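Local structure of uncharacterized protein VP0806 (Vibrio parahaemolyticus, 2R5S) at residues Arg123-Leu128 with Asn161-Lys166; Glu129-Ile134 with Lys147-Asp152; Asp152-Leu157 with Lys166-Leu171. The protein is of unknown function, though the whole thioredoxin-domain protein may act as a protein-disulfide reductase, this chain being its C-terminal all-helical part with tetratricopeptide repeats. All coordinates share one frame; numbering follows the deposited sequence.

Contact 1 (Arg123-Leu128 with Asn161-Lys166)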
ATOM      1  N   ARG A 123      -4.452  -3.308   4.233  1.00 50.28           N
ATOM      2  CA  ARG A 123      -3.931  -3.124   5.595  1.00 52.48           C
ATOM      3  C   ARG A 123      -2.506  -3.722   5.701  1.00 53.56           C
ATOM      4  O   ARG A 123      -2.229  -4.561   6.565  1.00 54.10           O
ATOM      5  CB  ARG A 123      -4.917  -3.683   6.654  1.00 50.88           C
ATOM      6  CG  ARG A 123      -6.061  -2.750   6.904  1.00 51.90           C
ATOM      7  CD  ARG A 123      -7.112  -3.401   7.763  1.00 56.35           C
ATOM      8  NE  ARG A 123      -6.711  -3.419   9.181  1.00 59.43           N
ATOM      9  CZ  ARG A 123      -7.525  -3.771  10.164  1.00 58.08           C
ATOM     10  NH1 ARG A 123      -7.074  -3.763  11.401  1.00 59.97           N
ATOM     11  NH2 ARG A 123      -8.779  -4.130   9.902  1.00 54.58           N
ATOM     12  N   ASP A 124      -1.608  -3.263   4.810  1.00 54.33           N
ATOM     13  CA  ASP A 124      -0.318  -3.911   4.612  1.00 55.32           C
ATOM     14  C   ASP A 124       0.673  -3.555   5.642  1.00 54.63           C
ATOM     15  O   ASP A 124       1.520  -4.356   5.910  1.00 55.83           O
ATOM     16  CB  ASP A 124       0.270  -3.619   3.240  1.00 55.91           C
ATOM     17  CG  ASP A 124      -0.644  -4.064   2.132  1.00 57.82           C
ATOM     18  OD1 ASP A 124      -1.044  -5.250   2.138  1.00 60.69           O
ATOM     19  OD2 ASP A 124      -0.987  -3.216   1.278  1.00 61.55           O
ATOM     20  N   GLU A 125       0.589  -2.370   6.207  1.00 54.98           N
ATOM     21  CA  GLU A 125       1.471  -1.999   7.319  1.00 56.19           C
ATOM     22  C   GLU A 125       1.287  -2.980   8.455  1.00 55.21           C
ATOM     23  O   GLU A 125       2.251  -3.609   8.878  1.00 57.29           O
ATOM     24  CB  GLU A 125       1.292  -0.531   7.781  1.00 56.20           C
ATOM     25  CG  GLU A 125       2.441  -0.006   8.671  1.00 58.57           C
ATOM     26  CD  GLU A 125       2.184   1.401   9.227  1.00 60.78           C
ATOM     27  OE1 GLU A 125       1.187   1.622   9.968  1.00 68.39           O
ATOM     28  OE2 GLU A 125       2.999   2.311   8.946  1.00 67.59           O
ATOM     29  N   GLU A 126       0.052  -3.140   8.928  1.00 55.15           N
ATOM     30  CA  GLU A 126      -0.313  -4.175   9.920  1.00 54.34           C
ATOM     31  C   GLU A 126       0.010  -5.631   9.533  1.00 54.16           C
ATOM     32  O   GLU A 126       0.469  -6.359  10.393  1.00 54.53           O
ATOM     33  CB  GLU A 126      -1.816  -4.108  10.255  1.00 54.03           C
ATOM     34  CG  GLU A 126      -2.288  -2.865  11.046  1.00 54.87           C
ATOM     35  CD  GLU A 126      -3.786  -2.639  10.875  1.00 55.02           C
ATOM     36  OE1 GLU A 126      -4.229  -2.362   9.729  1.00 55.29           O
ATOM     37  OE2 GLU A 126      -4.527  -2.792  11.871  1.00 55.90           O
ATOM     38  N   ALA A 127      -0.334  -6.075   8.306  1.00 53.33           N
ATOM     39  CA  ALA A 127       0.096  -7.359   7.769  1.00 53.11           C
ATOM     40  C   ALA A 127       1.621  -7.588   8.023  1.00 54.89           C
ATOM     41  O   ALA A 127       2.012  -8.577   8.621  1.00 57.11           O
ATOM     42  CB  ALA A 127      -0.146  -7.383   6.298  1.00 51.28           C
ATOM     43  N   LEU A 128       2.471  -6.677   7.556  1.00 54.68           N
ATOM     44  CA  LEU A 128       3.911  -6.855   7.610  1.00 54.03           C
ATOM     45  C   LEU A 128       4.390  -6.677   9.029  1.00 54.28           C
ATOM     46  O   LEU A 128       5.425  -7.238   9.407  1.00 53.72           O
ATOM     47  CB  LEU A 128       4.616  -5.840   6.703  1.00 53.85           C
ATOM     48  CG  LEU A 128       4.450  -6.090   5.201  1.00 53.21           C
ATOM     49  CD1 LEU A 128       4.655  -4.848   4.319  1.00 49.81           C
ATOM     50  CD2 LEU A 128       5.283  -7.303   4.680  1.00 52.45           C
ATOM     51  N   ASN A 161       6.793   1.419  -3.130  1.00 58.84           N
ATOM     52  CA  ASN A 161       5.972   1.411  -1.921  1.00 58.08           C
ATOM     53  C   ASN A 161       6.793   1.629  -0.661  1.00 57.87           C
ATOM     54  O   ASN A 161       7.745   0.891  -0.392  1.00 57.96           O
ATOM     55  CB  ASN A 161       5.146   0.120  -1.853  1.00 57.50           C
ATOM     56  CG  ASN A 161       4.174   0.107  -0.695  1.00 57.78           C
ATOM     57  OD1 ASN A 161       4.568   0.247   0.450  1.00 58.93           O
ATOM     58  ND2 ASN A 161       2.907  -0.070  -0.985  1.00 57.10           N
ATOM     59  N   ALA A 162       6.442   2.656   0.108  1.00 57.74           N
ATOM     60  CA  ALA A 162       7.314   3.067   1.214  1.00 57.99           C
ATOM     61  C   ALA A 162       7.185   2.122   2.394  1.00 57.11           C
ATOM     62  O   ALA A 162       8.115   1.968   3.155  1.00 58.38           O
ATOM     63  CB  ALA A 162       7.069   4.545   1.626  1.00 58.13           C
ATOM     64  N   ILE A 163       6.038   1.474   2.529  1.00 57.55           N
ATOM     65  CA  ILE A 163       5.820   0.475   3.602  1.00 56.53           C
ATOM     66  C   ILE A 163       6.605  -0.782   3.189  1.00 54.60           C
ATOM     67  O   ILE A 163       7.398  -1.279   3.963  1.00 53.67           O
ATOM     68  CB  ILE A 163       4.286   0.219   3.886  1.00 56.76           C
ATOM     69  CG1 ILE A 163       3.657   1.406   4.633  1.00 58.72           C
ATOM     70  CG2 ILE A 163       4.035  -1.071   4.687  1.00 57.43           C
ATOM     71  CD1 ILE A 163       4.255   1.664   6.056  1.00 61.13           C
ATOM     72  N   ALA A 164       6.397  -1.257   1.955  1.00 53.23           N
ATOM     73  CA  ALA A 164       7.178  -2.356   1.405  1.00 51.70           C
ATOM     74  C   ALA A 164       8.675  -2.067   1.596  1.00 51.93           C
ATOM     75  O   ALA A 164       9.379  -2.889   2.130  1.00 51.35           O
ATOM     76  CB  ALA A 164       6.840  -2.594  -0.147  1.00 51.74           C
ATOM     77  N   SER A 165       9.156  -0.891   1.200  1.00 52.26           N
ATOM     78  CA  SER A 165      10.565  -0.568   1.379  1.00 52.83           C
ATOM     79  C   SER A 165      11.059  -0.550   2.834  1.00 53.50           C
ATOM     80  O   SER A 165      12.218  -0.869   3.099  1.00 52.66           O
ATOM     81  CB  SER A 165      10.918   0.736   0.671  1.00 53.50           C
ATOM     82  OG  SER A 165      10.618   0.643  -0.724  1.00 56.47           O
ATOM     83  N   LYS A 166      10.216  -0.183   3.790  1.00 53.50           N
ATOM     84  CA  LYS A 166      10.726  -0.164   5.161  1.00 55.55           C
ATOM     85  C   LYS A 166      10.900  -1.581   5.733  1.00 55.56           C
ATOM     86  O   LYS A 166      11.849  -1.880   6.404  1.00 56.74           O
ATOM     87  CB  LYS A 166       9.880   0.755   6.067  1.00 55.47           C
ATOM     88  CG  LYS A 166       9.672   0.253   7.480  1.00 57.31           C
ATOM     89  CD  LYS A 166       8.613   1.078   8.193  1.00 60.26           C
ATOM     90  CE  LYS A 166       8.076   0.330   9.391  1.00 64.86           C
ATOM     91  NZ  LYS A 166       8.778   0.631  10.699  1.00 64.78           N
TER

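Contact 2 (Glu129-Ile134 with Lys147-Asp152)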
ATOM      1  N   GLU A 129       3.700  -5.874   9.836  1.00 53.79           N
ATOM      2  CA  GLU A 129       4.203  -5.683  11.242  1.00 53.14           C
ATOM      3  C   GLU A 129       3.841  -6.961  12.008  1.00 53.55           C
ATOM      4  O   GLU A 129       4.648  -7.521  12.735  1.00 51.38           O
ATOM      5  CB  GLU A 129       3.549  -4.504  11.922  1.00 52.93           C
ATOM      6  CG  GLU A 129       3.805  -4.431  13.452  1.00 56.14           C
ATOM      7  CD  GLU A 129       5.029  -3.641  13.824  1.00 60.05           C
ATOM      8  OE1 GLU A 129       5.832  -3.304  12.911  1.00 63.38           O
ATOM      9  OE2 GLU A 129       5.234  -3.350  15.043  1.00 64.55           O
ATOM     10  N   LEU A 130       2.623  -7.473  11.797  1.00 54.31           N
ATOM     11  CA  LEU A 130       2.279  -8.776  12.369  1.00 55.14           C
ATOM     12  C   LEU A 130       3.420  -9.798  12.166  1.00 54.86           C
ATOM     13  O   LEU A 130       3.939 -10.377  13.127  1.00 55.11           O
ATOM     14  CB  LEU A 130       0.999  -9.339  11.717  1.00 54.88           C
ATOM     15  CG  LEU A 130       0.338 -10.312  12.678  1.00 54.35           C
ATOM     16  CD1 LEU A 130      -0.148  -9.660  14.026  1.00 52.21           C
ATOM     17  CD2 LEU A 130      -0.798 -11.037  11.953  1.00 49.05           C
ATOM     18  N   LEU A 131       3.804 -10.003  10.913  1.00 53.94           N
ATOM     19  CA  LEU A 131       4.792 -11.018  10.550  1.00 53.36           C
ATOM     20  C   LEU A 131       6.174 -10.659  11.100  1.00 53.59           C
ATOM     21  O   LEU A 131       6.937 -11.538  11.539  1.00 54.16           O
ATOM     22  CB  LEU A 131       4.813 -11.157   9.027  1.00 53.09           C
ATOM     23  CG  LEU A 131       3.812 -12.224   8.458  1.00 54.49           C
ATOM     24  CD1 LEU A 131       2.597 -12.416   9.355  1.00 51.19           C
ATOM     25  CD2 LEU A 131       3.354 -12.104   6.975  1.00 53.58           C
ATOM     26  N   TRP A 132       6.500  -9.370  11.070  1.00 53.18           N
ATOM     27  CA  TRP A 132       7.802  -8.889  11.406  1.00 52.36           C
ATOM     28  C   TRP A 132       8.042  -9.294  12.845  1.00 54.02           C
ATOM     29  O   TRP A 132       9.140  -9.667  13.215  1.00 54.79           O
ATOM     30  CB  TRP A 132       7.889  -7.352  11.306  1.00 50.75           C
ATOM     31  CG  TRP A 132       9.187  -6.816  11.993  1.00 51.03           C
ATOM     32  CD1 TRP A 132       9.297  -6.052  13.157  1.00 47.85           C
ATOM     33  CD2 TRP A 132      10.526  -7.050  11.553  1.00 48.47           C
ATOM     34  NE1 TRP A 132      10.622  -5.832  13.438  1.00 48.74           N
ATOM     35  CE2 TRP A 132      11.387  -6.427  12.463  1.00 47.99           C
ATOM     36  CE3 TRP A 132      11.080  -7.736  10.462  1.00 52.29           C
ATOM     37  CZ2 TRP A 132      12.758  -6.483  12.321  1.00 50.35           C
ATOM     38  CZ3 TRP A 132      12.445  -7.779  10.331  1.00 50.08           C
ATOM     39  CH2 TRP A 132      13.263  -7.178  11.237  1.00 47.79           C
ATOM     40  N   ASN A 133       6.992  -9.189  13.660  1.00 55.87           N
ATOM     41  CA  ASN A 133       7.060  -9.481  15.093  1.00 56.68           C
ATOM     42  C   ASN A 133       7.405 -10.955  15.385  1.00 56.06           C
ATOM     43  O   ASN A 133       7.962 -11.275  16.416  1.00 54.32           O
ATOM     44  CB  ASN A 133       5.749  -9.069  15.751  1.00 57.73           C
ATOM     45  CG  ASN A 133       5.775  -7.620  16.254  1.00 61.00           C
ATOM     46  OD1 ASN A 133       6.835  -7.019  16.427  1.00 62.97           O
ATOM     47  ND2 ASN A 133       4.604  -7.054  16.456  1.00 62.10           N
ATOM     48  N   ILE A 134       7.078 -11.847  14.446  1.00 56.01           N
ATOM     49  CA  ILE A 134       7.417 -13.264  14.571  1.00 54.75           C
ATOM     50  C   ILE A 134       8.863 -13.484  14.061  1.00 55.34           C
ATOM     51  O   ILE A 134       9.677 -14.140  14.702  1.00 56.85           O
ATOM     52  CB  ILE A 134       6.396 -14.085  13.786  1.00 54.98           C
ATOM     53  CG1 ILE A 134       5.029 -13.996  14.458  1.00 53.70           C
ATOM     54  CG2 ILE A 134       6.817 -15.556  13.611  1.00 54.34           C
ATOM     55  CD1 ILE A 134       3.973 -14.534  13.658  1.00 41.80           C
ATOM     56  N   LYS A 147       8.177 -16.110   6.932  1.00 53.36           N
ATOM     57  CA  LYS A 147       9.009 -15.361   6.037  1.00 52.45           C
ATOM     58  C   LYS A 147       8.476 -15.316   4.600  1.00 52.21           C
ATOM     59  O   LYS A 147       8.568 -14.298   3.970  1.00 52.51           O
ATOM     60  CB  LYS A 147      10.450 -15.894   6.027  1.00 53.76           C
ATOM     61  CG  LYS A 147      11.451 -14.878   5.514  1.00 54.07           C
ATOM     62  CD  LYS A 147      12.460 -15.599   4.648  1.00 61.68           C
ATOM     63  CE  LYS A 147      13.641 -16.024   5.480  1.00 62.68           C
ATOM     64  NZ  LYS A 147      14.550 -14.916   5.441  1.00 67.24           N
ATOM     65  N   LYS A 148       7.908 -16.399   4.098  1.00 51.50           N
ATOM     66  CA  LYS A 148       7.395 -16.412   2.743  1.00 52.29           C
ATOM     67  C   LYS A 148       6.155 -15.528   2.555  1.00 53.18           C
ATOM     68  O   LYS A 148       5.961 -14.839   1.518  1.00 54.17           O
ATOM     69  CB  LYS A 148       7.021 -17.846   2.361  1.00 52.00           C
ATOM     70  CG  LYS A 148       6.487 -17.959   0.952  1.00 51.98           C
ATOM     71  CD  LYS A 148       6.050 -19.374   0.656  1.00 53.87           C
ATOM     72  CE  LYS A 148       5.322 -19.397  -0.607  1.00 52.24           C
ATOM     73  NZ  LYS A 148       6.295 -19.741  -1.717  1.00 59.35           N
ATOM     74  N   THR A 149       5.256 -15.582   3.516  1.00 53.20           N
ATOM     75  CA  THR A 149       4.089 -14.752   3.335  1.00 53.42           C
ATOM     76  C   THR A 149       4.461 -13.303   3.548  1.00 51.40           C
ATOM     77  O   THR A 149       3.984 -12.477   2.838  1.00 50.97           O
ATOM     78  CB  THR A 149       2.799 -15.158   4.104  1.00 54.27           C
ATOM     79  OG1 THR A 149       2.359 -14.006   4.805  1.00 58.02           O
ATOM     80  CG2 THR A 149       3.000 -16.262   5.096  1.00 53.62           C
ATOM     81  N   PHE A 150       5.390 -13.007   4.436  1.00 50.80           N
ATOM     82  CA  PHE A 150       6.023 -11.672   4.453  1.00 50.86           C
ATOM     83  C   PHE A 150       6.585 -11.295   3.057  1.00 51.21           C
ATOM     84  O   PHE A 150       6.298 -10.214   2.536  1.00 50.25           O
ATOM     85  CB  PHE A 150       7.132 -11.718   5.494  1.00 50.48           C
ATOM     86  CG  PHE A 150       7.707 -10.423   5.846  1.00 52.69           C
ATOM     87  CD1 PHE A 150       7.139  -9.649   6.868  1.00 48.54           C
ATOM     88  CD2 PHE A 150       8.881  -9.976   5.224  1.00 52.49           C
ATOM     89  CE1 PHE A 150       7.741  -8.403   7.267  1.00 44.22           C
ATOM     90  CE2 PHE A 150       9.459  -8.747   5.614  1.00 47.36           C
ATOM     91  CZ  PHE A 150       8.901  -7.989   6.620  1.00 44.81           C
HETATM   92  N   MSE A 151       7.307 -12.224   2.426  1.00 52.50           N
HETATM   93  CA  MSE A 151       7.964 -11.990   1.152  1.00 55.05           C
HETATM   94  C   MSE A 151       6.989 -11.857  -0.046  1.00 55.62           C
HETATM   95  O   MSE A 151       7.243 -11.075  -0.966  1.00 55.66           O
HETATM   96  CB  MSE A 151       8.940 -13.119   0.876  1.00 56.47           C
HETATM   97  CG  MSE A 151      10.139 -13.213   1.870  1.00 64.29           C
HETATM   98 SE   MSE A 151      11.686 -12.124   1.507  1.00 79.02          SE
HETATM   99  CE  MSE A 151      12.429 -12.912  -0.086  1.00 68.94           C
ATOM    100  N   ASP A 152       5.912 -12.645  -0.052  1.00 54.98           N
ATOM    101  CA  ASP A 152       4.894 -12.491  -1.103  1.00 56.37           C
ATOM    102  C   ASP A 152       4.187 -11.123  -0.907  1.00 56.00           C
ATOM    103  O   ASP A 152       3.889 -10.437  -1.868  1.00 55.75           O
ATOM    104  CB  ASP A 152       3.847 -13.627  -1.074  1.00 55.90           C
ATOM    105  CG  ASP A 152       4.454 -15.044  -1.213  1.00 57.43           C
ATOM    106  OD1 ASP A 152       5.509 -15.244  -1.869  1.00 54.72           O
ATOM    107  OD2 ASP A 152       3.823 -15.979  -0.648  1.00 61.02           O
TER

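Contact 3 (Asp152-Leu157 with Lys166-Leu171). With EDO (1,2-ethanediol), chain D.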
ATOM      1  N   ASP A 152       5.912 -12.645  -0.052  1.00 54.98           N
ATOM      2  CA  ASP A 152       4.894 -12.491  -1.103  1.00 56.37           C
ATOM      3  C   ASP A 152       4.187 -11.123  -0.907  1.00 56.00           C
ATOM      4  O   ASP A 152       3.889 -10.437  -1.868  1.00 55.75           O
ATOM      5  CB  ASP A 152       3.847 -13.627  -1.074  1.00 55.90           C
ATOM      6  CG  ASP A 152       4.454 -15.044  -1.213  1.00 57.43           C
ATOM      7  OD1 ASP A 152       5.509 -15.244  -1.869  1.00 54.72           O
ATOM      8  OD2 ASP A 152       3.823 -15.979  -0.648  1.00 61.02           O
ATOM      9  N   ILE A 153       3.964 -10.711   0.344  1.00 56.07           N
ATOM     10  CA  ILE A 153       3.327  -9.397   0.593  1.00 55.51           C
ATOM     11  C   ILE A 153       4.223  -8.278   0.017  1.00 54.80           C
ATOM     12  O   ILE A 153       3.742  -7.383  -0.655  1.00 55.22           O
ATOM     13  CB  ILE A 153       2.904  -9.190   2.091  1.00 55.73           C
ATOM     14  CG1 ILE A 153       1.594  -9.921   2.459  1.00 57.23           C
ATOM     15  CG2 ILE A 153       2.652  -7.698   2.435  1.00 56.35           C
ATOM     16  CD1 ILE A 153       1.440 -11.356   1.887  1.00 59.70           C
ATOM     17  N   LEU A 154       5.524  -8.376   0.211  1.00 54.56           N
ATOM     18  CA  LEU A 154       6.451  -7.312  -0.231  1.00 55.39           C
ATOM     19  C   LEU A 154       6.490  -7.189  -1.743  1.00 55.64           C
ATOM     20  O   LEU A 154       6.455  -6.081  -2.294  1.00 54.43           O
ATOM     21  CB  LEU A 154       7.879  -7.543   0.285  1.00 53.77           C
ATOM     22  CG  LEU A 154       8.153  -7.351   1.792  1.00 55.98           C
ATOM     23  CD1 LEU A 154       9.611  -7.705   2.051  1.00 48.98           C
ATOM     24  CD2 LEU A 154       7.894  -5.918   2.301  1.00 53.59           C
ATOM     25  N   SER A 155       6.603  -8.341  -2.407  1.00 57.18           N
ATOM     26  CA  SER A 155       6.715  -8.343  -3.830  1.00 58.55           C
ATOM     27  C   SER A 155       5.371  -7.955  -4.398  1.00 59.31           C
ATOM     28  O   SER A 155       5.292  -7.179  -5.364  1.00 60.53           O
ATOM     29  CB  SER A 155       7.259  -9.681  -4.359  1.00 58.63           C
ATOM     30  OG  SER A 155       6.243 -10.655  -4.542  1.00 61.26           O
ATOM     31  N   ALA A 156       4.298  -8.461  -3.809  1.00 60.55           N
ATOM     32  CA  ALA A 156       2.949  -8.008  -4.256  1.00 61.21           C
ATOM     33  C   ALA A 156       2.886  -6.479  -4.290  1.00 60.68           C
ATOM     34  O   ALA A 156       2.520  -5.905  -5.311  1.00 60.50           O
ATOM     35  CB  ALA A 156       1.839  -8.565  -3.377  1.00 61.45           C
ATOM     36  N   LEU A 157       3.285  -5.851  -3.185  1.00 59.60           N
ATOM     37  CA  LEU A 157       3.357  -4.392  -3.056  1.00 59.70           C
ATOM     38  C   LEU A 157       4.097  -3.589  -4.118  1.00 59.65           C
ATOM     39  O   LEU A 157       3.540  -2.606  -4.599  1.00 58.81           O
ATOM     40  CB  LEU A 157       3.841  -3.972  -1.663  1.00 59.55           C
ATOM     41  CG  LEU A 157       2.733  -3.492  -0.720  1.00 60.65           C
ATOM     42  CD1 LEU A 157       1.362  -4.070  -1.127  1.00 64.42           C
ATOM     43  CD2 LEU A 157       3.026  -3.688   0.808  1.00 59.91           C
ATOM     44  N   LYS A 166      10.216  -0.183   3.790  1.00 53.50           N
ATOM     45  CA  LYS A 166      10.726  -0.164   5.161  1.00 55.55           C
ATOM     46  C   LYS A 166      10.900  -1.581   5.733  1.00 55.56           C
ATOM     47  O   LYS A 166      11.849  -1.880   6.404  1.00 56.74           O
ATOM     48  CB  LYS A 166       9.880   0.755   6.067  1.00 55.47           C
ATOM     49  CG  LYS A 166       9.672   0.253   7.480  1.00 57.31           C
ATOM     50  CD  LYS A 166       8.613   1.078   8.193  1.00 60.26           C
ATOM     51  CE  LYS A 166       8.076   0.330   9.391  1.00 64.86           C
ATOM     52  NZ  LYS A 166       8.778   0.631  10.699  1.00 64.78           N
ATOM     53  N   TYR A 167       9.974  -2.461   5.419  1.00 57.98           N
ATOM     54  CA  TYR A 167      10.051  -3.852   5.829  1.00 57.59           C
ATOM     55  C   TYR A 167      11.045  -4.694   5.060  1.00 56.63           C
ATOM     56  O   TYR A 167      11.666  -5.566   5.664  1.00 57.57           O
ATOM     57  CB  TYR A 167       8.655  -4.454   5.858  1.00 58.01           C
ATOM     58  CG  TYR A 167       7.883  -3.856   7.023  1.00 60.74           C
ATOM     59  CD1 TYR A 167       7.941  -4.428   8.290  1.00 60.24           C
ATOM     60  CD2 TYR A 167       7.141  -2.678   6.863  1.00 62.57           C
ATOM     61  CE1 TYR A 167       7.271  -3.884   9.314  1.00 60.73           C
ATOM     62  CE2 TYR A 167       6.448  -2.136   7.906  1.00 61.66           C
ATOM     63  CZ  TYR A 167       6.510  -2.751   9.119  1.00 61.16           C
ATOM     64  OH  TYR A 167       5.859  -2.192  10.188  1.00 64.50           O
ATOM     65  N   ARG A 168      11.231  -4.437   3.769  1.00 54.94           N
ATOM     66  CA  ARG A 168      12.369  -5.028   3.054  1.00 55.02           C
ATOM     67  C   ARG A 168      13.680  -4.773   3.790  1.00 55.33           C
ATOM     68  O   ARG A 168      14.474  -5.691   3.966  1.00 56.25           O
ATOM     69  CB  ARG A 168      12.524  -4.453   1.654  1.00 53.41           C
ATOM     70  CG  ARG A 168      11.522  -4.984   0.731  1.00 54.63           C
ATOM     71  CD  ARG A 168      11.807  -4.684  -0.735  1.00 52.05           C
ATOM     72  NE  ARG A 168      10.613  -5.078  -1.519  1.00 52.11           N
ATOM     73  CZ  ARG A 168       9.712  -4.234  -2.027  1.00 52.70           C
ATOM     74  NH1 ARG A 168       9.885  -2.911  -1.876  1.00 51.86           N
ATOM     75  NH2 ARG A 168       8.663  -4.711  -2.737  1.00 49.27           N
ATOM     76  N   ARG A 169      13.922  -3.504   4.155  1.00 54.85           N
ATOM     77  CA  ARG A 169      15.131  -3.098   4.862  1.00 55.40           C
ATOM     78  C   ARG A 169      15.190  -3.765   6.213  1.00 54.35           C
ATOM     79  O   ARG A 169      16.254  -4.224   6.641  1.00 55.97           O
ATOM     80  CB  ARG A 169      15.150  -1.578   5.087  1.00 55.39           C
ATOM     81  CG  ARG A 169      15.728  -0.813   3.938  1.00 58.39           C
ATOM     82  CD  ARG A 169      15.940   0.655   4.341  1.00 64.74           C
ATOM     83  NE  ARG A 169      14.903   1.537   3.802  1.00 68.68           N
ATOM     84  CZ  ARG A 169      13.921   2.097   4.506  1.00 70.31           C
ATOM     85  NH1 ARG A 169      13.812   1.899   5.821  1.00 69.80           N
ATOM     86  NH2 ARG A 169      13.044   2.869   3.879  1.00 70.30           N
ATOM     87  N   GLN A 170      14.057  -3.776   6.910  1.00 52.84           N
ATOM     88  CA  GLN A 170      13.957  -4.454   8.171  1.00 51.68           C
ATOM     89  C   GLN A 170      14.427  -5.876   8.058  1.00 51.68           C
ATOM     90  O   GLN A 170      15.479  -6.227   8.614  1.00 52.14           O
ATOM     91  CB  GLN A 170      12.552  -4.321   8.786  1.00 51.26           C
ATOM     92  CG  GLN A 170      12.534  -2.996   9.553  1.00 53.02           C
ATOM     93  CD  GLN A 170      11.280  -2.638  10.297  1.00 50.92           C
ATOM     94  OE1 GLN A 170      11.043  -1.468  10.497  1.00 54.40           O
ATOM     95  NE2 GLN A 170      10.515  -3.605  10.740  1.00 48.13           N
ATOM     96  N   LEU A 171      13.695  -6.672   7.280  1.00 51.24           N
ATOM     97  CA  LEU A 171      14.025  -8.072   7.035  1.00 49.19           C
ATOM     98  C   LEU A 171      15.466  -8.255   6.589  1.00 48.02           C
ATOM     99  O   LEU A 171      16.166  -9.106   7.086  1.00 49.11           O
ATOM    100  CB  LEU A 171      13.046  -8.680   5.973  1.00 50.49           C
ATOM    101  CG  LEU A 171      13.441 -10.123   5.552  1.00 48.87           C
ATOM    102  CD1 LEU A 171      13.142 -10.971   6.794  1.00 51.13           C
ATOM    103  CD2 LEU A 171      12.736 -10.711   4.361  1.00 50.80           C
TER
HETATM  104  C1  EDO D   2      19.266  -2.658   5.970  1.00 62.38           C
HETATM  105  O1  EDO D   2      18.198  -3.426   5.401  1.00 63.11           O
HETATM  106  C2  EDO D   2      20.018  -3.429   7.055  1.00 59.27           C
HETATM  107  O2  EDO D   2      21.314  -3.873   6.634  1.00 59.69           O

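Contact 1 (Arg123-Leu128 with Asn161-Lys166)
Ile163 reaches from helix 162-174 to Glu125 and Leu128 of helix 124-135, joining the first and third of three successive helices in a tetratricopeptide-repeat fold. The two short helical segments run nearly parallel, 15° apart, with 10.1 Å between their axes, and one branched isoleucine supplies the second helix's side of the contact. Its two branches have separate tasks. The CG2 methyl touches Glu125 CA and Leu128 CD1, both at 3.8 Å. The longer arm lies across the Glu125 side chain at about a right angle and places CD1 against CG and the carboxylate, 3.2 Å from Glu125 OE2. Glu125 is well suited to this exposed border: with CG anti to its backbone N (chi1 -165°) and the chain extended, its methylenes cover the isoleucine while the carboxylate stays at the surface. Lys166 NZ, hydrogen-bonded to Gln170 OE1, is 6.3 Å from Glu125 OE2, too far for a salt bridge, but may add a mild attraction.

Further out, polar groups fix the two helix starts. Arg123, just before its helix, grips Glu126 side-on, with NE 2.8 Å from Glu126 OE1 and NH1 taking OE2; Arg123 NH1 also meets Glu98 in a salt bridge. Asp124 turns its carboxylate to Asn119. At the other helix Asn161 is the N-cap: its OD1 accepts Ala164 N at 2.8 Å with a nearly straight N-H (167°), and Ile163 N more weakly. Asn161 O receives both Ser165 N and, from the opposite face of its carbonyl plane, Ser165 OG at 2.9 Å.

Contact 2 (Glu129-Ile134 with Lys147-Asp152)
In the tetratricopeptide-repeat region, two antiparallel helices that follow each other, 124-135 and 145-157, pack side by side, and Leu131 and Phe150 fill the seam between them. The local axes are 9.7 Å apart and inclined at 146°. For Phe150, chi1 of -169° swings the ring across to the facing helix. Leu131 CB meets the ring at its edge, near the ring plane, 3.5 Å from Phe150 CD1. The leucine then extends past the ring to the opposing backbone, where its CD2 lies 3.4 Å from Phe150 N. The same methyl abuts Thr149 OG1 at 3.1 Å, a tight fit that buries a hydroxyl for which the model offers no hydrogen-bonding partner. Further round the ring, Trp132 CB is 4.2 Å from Phe150 CE1, a looser touch, and Trp132 N is about as near to that carbon, at 4.1 Å. A flat phenylalanine and a branched leucine thus suit a buried seam in which no hydrogen bond crosses. Beyond the pair, helix 108-120 lies against Leu131 through Ala115 and against Thr149 through Cys112. Helix 162-174 also packs on the two helices, with Leu171 on Phe150 and Gln170 and Ile174 on Trp132.

Contact 3 (Asp152-Leu157 with Lys166-Leu171)
Arg168 NH2 donates a hydrogen bond to Gly158 O, just past the end of helix 145-157. The model also puts Arg168 NH2 2.6 Å from Leu154 O, obliquely to the guanidinium and at an angle too poor for a hydrogen bond; this closeness is doubtful, and Gly158 O remains the real partner. What brings the group there is the shape of the chain: Arg168 leaves its helix with CG beside the backbone N (chi1 -75°) and stays extended from CG to NE.

The aliphatic part of the arginine also packs. Leu154 and Arg168 run antiparallel alongside each other, so the aliphatic part of one covers the other, and Leu154 CD1 comes to 3.6 Å from Arg168 CG. The second leucine methyl turns to the neighbouring residue, with CD2 3.9 Å from Tyr167 CB. Leucine suits this buried place because its fork can serve two successive residues of the facing helix, which runs at 143° to its own.

Tyr167 contributes little more than CB here. The ring extends toward helix 124-135, where the hydroxyl is hydrogen-bonded to Glu129 OE1. Along helix 162-174 itself, Lys166 NZ donates to Gln170 OE1 at 3.1 Å, tilted 20° from the carbonyl plane, and the Arg169 guanidinium lays one face over Lys166 CA. A 1,2-ethanediol, probably from the crystallisation liquor, sits by Arg169 O, too close for its exact place to be trusted.

Arginine thus combines an aliphatic stem over Leu154 with a cationic end at Gly158 O, by the C-terminal end of a helix, where the helix dipole would probably favour positive charge.

The three contacts tie together three successive helices, 124-135, 145-157 and 162-174, taken in every pairing. Contact 2 joins the first to the second and contact 3 the second to the third, in series along the chain; contact 1 closes the triangle between the first and third, with contact 2 nested inside its loop, while the segments of contacts 1 and 3 alternate. Their centres lie about 7 to 10 Å apart, and they meet directly: Leu128 of contact 1 packs on Phe150 of contact 2 and Ile153 of contact 3. The Tyr167 hydroxyl bridges contacts 2 and 3. All segments fall within one tetratricopeptide-repeat range, consistent with a compact C-terminal helical unit.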